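Local coordinates for 3-hydroxyacyl-CoA dehydrogenase (Burkholderia thailandensis, PDB 4XGN), which probably catalyses the NAD-dependent interconversion of 3-hydroxyacyl-CoA and 3-oxoacyl-CoA, as a member of the short-chain dehydrogenase family with a Rossmann fold, at residues Thr84-Leu88 against Met134-Ala140; Asp13-Leu17 against Ala79-Leu85. One frame throughout, in Å; residues are numbered along the deposited sequence.

Overall arrangement
From the N terminus the chain enters strand 15-19, next to the central strand 85-90 of the parallel seven-stranded Rossmann sheet, and continues through helix 24-35 and two strand-helix units, the second ending in helix 69-82. Contact 2 closes this first loop of 61 residues, where the end of that helix turns into strand 85-90 beside strand 15-19. Contact 1 starts on the same residues, T84 and L85, and closes a second loop of 45 residues when the end of helix 109-135 returns to strand 85-90. The two loops follow one another rather than nest or cross. The contact centres lie about 8 Å apart, and backbone pairing of R86 with V15 and G87 with L17 joins them.

Contact 1: residues Thr84-Leu88 against Met134-Ala140; sequences TLRGL and MAANEPA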
# COMPACT_ATOMS: atom_id res chain seq x y z
N THR A 84 11.40 -33.78 9.24
CA THR A 84 10.97 -33.16 7.99
C THR A 84 10.79 -31.66 8.23
O THR A 84 9.96 -31.24 9.04
CB THR A 84 9.67 -33.79 7.46
OG1 THR A 84 9.92 -35.18 7.26
CG2 THR A 84 9.26 -33.15 6.11
N LEU A 85 11.60 -30.87 7.54
CA LEU A 85 11.61 -29.41 7.75
C LEU A 85 10.37 -28.88 7.05
O LEU A 85 10.31 -28.96 5.83
CB LEU A 85 12.86 -28.82 7.15
CG LEU A 85 12.95 -27.28 7.08
CD1 LEU A 85 12.81 -26.63 8.46
CD2 LEU A 85 14.21 -26.83 6.34
N ARG A 86 9.37 -28.39 7.80
CA ARG A 86 8.14 -27.83 7.20
C ARG A 86 8.02 -26.33 7.34
O ARG A 86 7.17 -25.75 6.65
CB ARG A 86 6.87 -28.45 7.81
CG ARG A 86 6.65 -29.88 7.44
CD ARG A 86 6.44 -30.07 5.93
NE ARG A 86 5.95 -31.44 5.70
CZ ARG A 86 5.96 -32.07 4.53
NH1 ARG A 86 6.44 -31.52 3.42
NH2 ARG A 86 5.50 -33.32 4.51
N GLY A 87 8.84 -25.70 8.20
CA GLY A 87 8.74 -24.25 8.35
C GLY A 87 10.03 -23.59 8.71
O GLY A 87 10.85 -24.17 9.45
N LEU A 88 10.19 -22.38 8.18
CA LEU A 88 11.27 -21.46 8.54
C LEU A 88 10.63 -20.17 9.05
O LEU A 88 9.66 -19.66 8.43
CB LEU A 88 12.16 -21.13 7.34
CG LEU A 88 13.13 -19.95 7.48
CD1 LEU A 88 14.21 -20.33 8.47
CD2 LEU A 88 13.78 -19.59 6.15
N MET A 134 13.35 -27.65 1.49
CA MET A 134 11.90 -27.96 1.48
C MET A 134 11.43 -28.45 0.13
O MET A 134 10.56 -29.29 0.06
CB MET A 134 11.07 -26.77 1.89
CG MET A 134 11.22 -26.27 3.31
SD MET A 134 10.45 -24.60 3.36
CE MET A 134 10.52 -24.39 5.14
N ALA A 135 12.00 -27.93 -0.96
CA ALA A 135 11.61 -28.32 -2.32
C ALA A 135 11.80 -29.84 -2.57
O ALA A 135 11.15 -30.41 -3.44
CB ALA A 135 12.43 -27.53 -3.33
N ALA A 136 12.68 -30.45 -1.78
CA ALA A 136 12.92 -31.87 -1.86
C ALA A 136 11.97 -32.71 -1.02
O ALA A 136 11.99 -33.96 -1.13
CB ALA A 136 14.38 -32.15 -1.47
N ASN A 137 11.12 -32.09 -0.20
CA ASN A 137 10.19 -32.83 0.61
C ASN A 137 9.08 -33.36 -0.28
O ASN A 137 8.80 -32.81 -1.35
CB ASN A 137 9.48 -31.96 1.67
CG ASN A 137 10.40 -31.49 2.79
OD1 ASN A 137 11.40 -32.13 3.11
ND2 ASN A 137 10.04 -30.36 3.40
N GLU A 138 8.45 -34.42 0.18
CA GLU A 138 7.14 -34.80 -0.33
C GLU A 138 6.09 -33.81 0.19
O GLU A 138 6.18 -33.37 1.32
CB GLU A 138 6.82 -36.22 0.10
CG GLU A 138 7.77 -37.24 -0.52
CD GLU A 138 7.71 -37.26 -2.04
OE1 GLU A 138 6.59 -37.25 -2.62
OE2 GLU A 138 8.80 -37.30 -2.66
N PRO A 139 5.10 -33.45 -0.65
CA PRO A 139 4.05 -32.58 -0.12
C PRO A 139 3.29 -33.17 1.08
O PRO A 139 3.04 -34.38 1.13
CB PRO A 139 3.10 -32.40 -1.33
CG PRO A 139 3.96 -32.61 -2.52
CD PRO A 139 4.93 -33.67 -2.11
N ALA A 140 2.95 -32.31 2.04
CA ALA A 140 1.97 -32.63 3.06
C ALA A 140 0.58 -32.89 2.43
O ALA A 140 0.37 -32.61 1.26
CB ALA A 140 1.88 -31.47 4.05
O HOH W 1 13.11 -31.99 5.22
O HOH W 2 4.17 -35.96 3.34
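R86, N137 and M134 carry this contact, in which the C-terminal end of helix 109-135 and the loop after it meet the start of strand 85-90 in the Rossmann fold. The R86 side chain starts from a CB that points away from 134-140. Its CG packs on N14, and the bend at chi2 (-63°) sends CD toward the loop. NE and CZ then bring in a guanidinium with the T84 methyl CG2 over the centre of one face; on the opposite face the A140 methyl CB is offset toward the rim, and A140 N lies there too. At its end both terminal nitrogens converge on a single carbonyl oxygen: R86 NH1 lies 2.8 Å from E138 O, nearly straight, while R86 NH2 makes a longer, bent bond (3.3 Å, 135°) to the same E138 O. The acceptor lies in the guanidinium plane, and R145 O is a further partner of NH1. N137 stands with its amide almost perpendicular to that plane, planes 80° apart. N137 ND2 donates to L85 O at 2.8 Å, a bent bond, and also to R145 O, so two carbonyls hold the amide; a water bridges OD1 to L85 N. On the buried side M134, extended beyond CG, reaches over the strand with its methyl, and M134 CE lies 3.7 Å from both G87 CA and L88 N.

Contact 2: residues Asp13-Leu17 against Ala79-Leu85; sequences DNVFL and ATKLGTL
V15 pairs with L85 where strands 15-19 and 85-90 run parallel in the Rossmann sheet, and sends its side chain against the last turn of helix 69-82. Its two methyls divide the work. CG1, anti to the backbone N (chi1 177°), points at the helix, with V15 CG1 3.7 Å from A79 CB. CG2 turns to the helix end, where V15 CG2 is 3.6 Å from G83 CA and 4.1 Å from L82 CG. G83 has positive phi as the chain leaves the helix and, having no side chain, lets V15 CG2 sit against its CA. Deeper in, L85 CD1 lies 4.0 Å from L17 CB, and A79 adds a more distant touch on L17; V41 of the neighbouring strand packs against both L17 and A79. The outer end is looser. N14 and T84 lie side by side, pointing the same way, with N14 OD1 in van der Waals contact 3.8 Å from T84 CB, while N14 ND2 is held by E10 O. There a water accepts from T84 N and donates to D13 O. Between the two regions V15 N donates to T84 O at 2.8 Å, and L85 CA makes a CH...O contact with V15 O. Direct backbone bonding thus fixes the strand register at V15, and the pairing gives way to a water-mediated link at the outer end, where K39 NZ also holds the D13 carbonyl.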
# COMPACT_ATOMS: atom_id res chain seq x y z
N ASP A 13 5.29 -33.19 15.35
CA ASP A 13 6.37 -34.05 14.86
C ASP A 13 7.10 -33.57 13.62
O ASP A 13 8.03 -34.25 13.18
CB ASP A 13 5.87 -35.51 14.66
CG ASP A 13 5.34 -36.15 15.94
OD1 ASP A 13 6.01 -36.02 17.01
OD2 ASP A 13 4.27 -36.80 15.84
N ASN A 14 6.80 -32.37 13.11
CA ASN A 14 7.55 -31.80 12.00
C ASN A 14 8.54 -30.80 12.56
O ASN A 14 8.43 -30.40 13.74
CB ASN A 14 6.62 -31.11 10.98
CG ASN A 14 5.91 -32.13 10.10
OD1 ASN A 14 6.54 -33.07 9.58
ND2 ASN A 14 4.60 -32.00 9.98
N VAL A 15 9.48 -30.40 11.71
CA VAL A 15 10.57 -29.54 12.14
C VAL A 15 10.43 -28.10 11.68
O VAL A 15 10.08 -27.85 10.53
CB VAL A 15 11.94 -30.12 11.71
CG1 VAL A 15 13.11 -29.20 12.09
CG2 VAL A 15 12.13 -31.48 12.34
N PHE A 16 10.76 -27.18 12.60
CA PHE A 16 10.69 -25.71 12.35
C PHE A 16 11.99 -25.08 12.73
O PHE A 16 12.45 -25.23 13.87
CB PHE A 16 9.55 -25.09 13.14
CG PHE A 16 8.26 -25.67 12.77
CD1 PHE A 16 7.86 -26.87 13.35
CD2 PHE A 16 7.52 -25.15 11.70
CE1 PHE A 16 6.70 -27.49 12.95
CE2 PHE A 16 6.35 -25.79 11.30
CZ PHE A 16 5.95 -26.95 11.93
N LEU A 17 12.58 -24.39 11.75
CA LEU A 17 13.87 -23.70 11.89
C LEU A 17 13.54 -22.25 12.17
O LEU A 17 12.78 -21.64 11.40
CB LEU A 17 14.70 -23.85 10.63
CG LEU A 17 16.01 -23.02 10.57
CD1 LEU A 17 16.95 -23.35 11.72
CD2 LEU A 17 16.69 -23.30 9.24
N ALA A 79 18.22 -29.12 10.81
CA ALA A 79 16.77 -29.32 10.73
C ALA A 79 16.40 -30.58 9.94
O ALA A 79 15.59 -31.38 10.43
CB ALA A 79 16.08 -28.10 10.13
N THR A 80 17.02 -30.80 8.78
CA THR A 80 16.65 -31.99 7.98
C THR A 80 17.13 -33.31 8.62
O THR A 80 16.49 -34.34 8.46
CB THR A 80 17.08 -31.86 6.52
OG1 THR A 80 18.49 -31.82 6.45
CG2 THR A 80 16.52 -30.58 5.89
N LYS A 81 18.22 -33.27 9.39
CA LYS A 81 18.64 -34.41 10.22
C LYS A 81 17.61 -34.70 11.31
O LYS A 81 17.32 -35.86 11.59
CB LYS A 81 19.99 -34.13 10.88
CG LYS A 81 20.57 -35.34 11.60
CD LYS A 81 21.85 -35.01 12.35
CE LYS A 81 22.19 -36.21 13.22
NZ LYS A 81 23.36 -35.88 14.07
N LEU A 82 17.06 -33.64 11.91
CA LEU A 82 16.07 -33.78 12.99
C LEU A 82 14.74 -34.39 12.55
O LEU A 82 14.13 -35.15 13.32
CB LEU A 82 15.88 -32.45 13.74
CG LEU A 82 15.04 -32.41 15.00
CD1 LEU A 82 15.63 -33.28 16.09
CD2 LEU A 82 14.92 -31.01 15.52
N GLY A 83 14.33 -34.13 11.32
CA GLY A 83 13.05 -34.58 10.82
C GLY A 83 12.68 -33.85 9.55
O GLY A 83 13.57 -33.34 8.85
N THR A 84 11.40 -33.78 9.24
CA THR A 84 10.97 -33.16 7.99
C THR A 84 10.79 -31.66 8.23
O THR A 84 9.96 -31.24 9.04
CB THR A 84 9.67 -33.79 7.46
OG1 THR A 84 9.92 -35.18 7.26
CG2 THR A 84 9.26 -33.15 6.11
N LEU A 85 11.60 -30.87 7.54
CA LEU A 85 11.61 -29.41 7.75
C LEU A 85 10.37 -28.88 7.05
O LEU A 85 10.31 -28.96 5.83
CB LEU A 85 12.86 -28.82 7.15
CG LEU A 85 12.95 -27.28 7.08
CD1 LEU A 85 12.81 -26.63 8.46
CD2 LEU A 85 14.21 -26.83 6.34
O HOH W 3 9.59 -34.89 11.10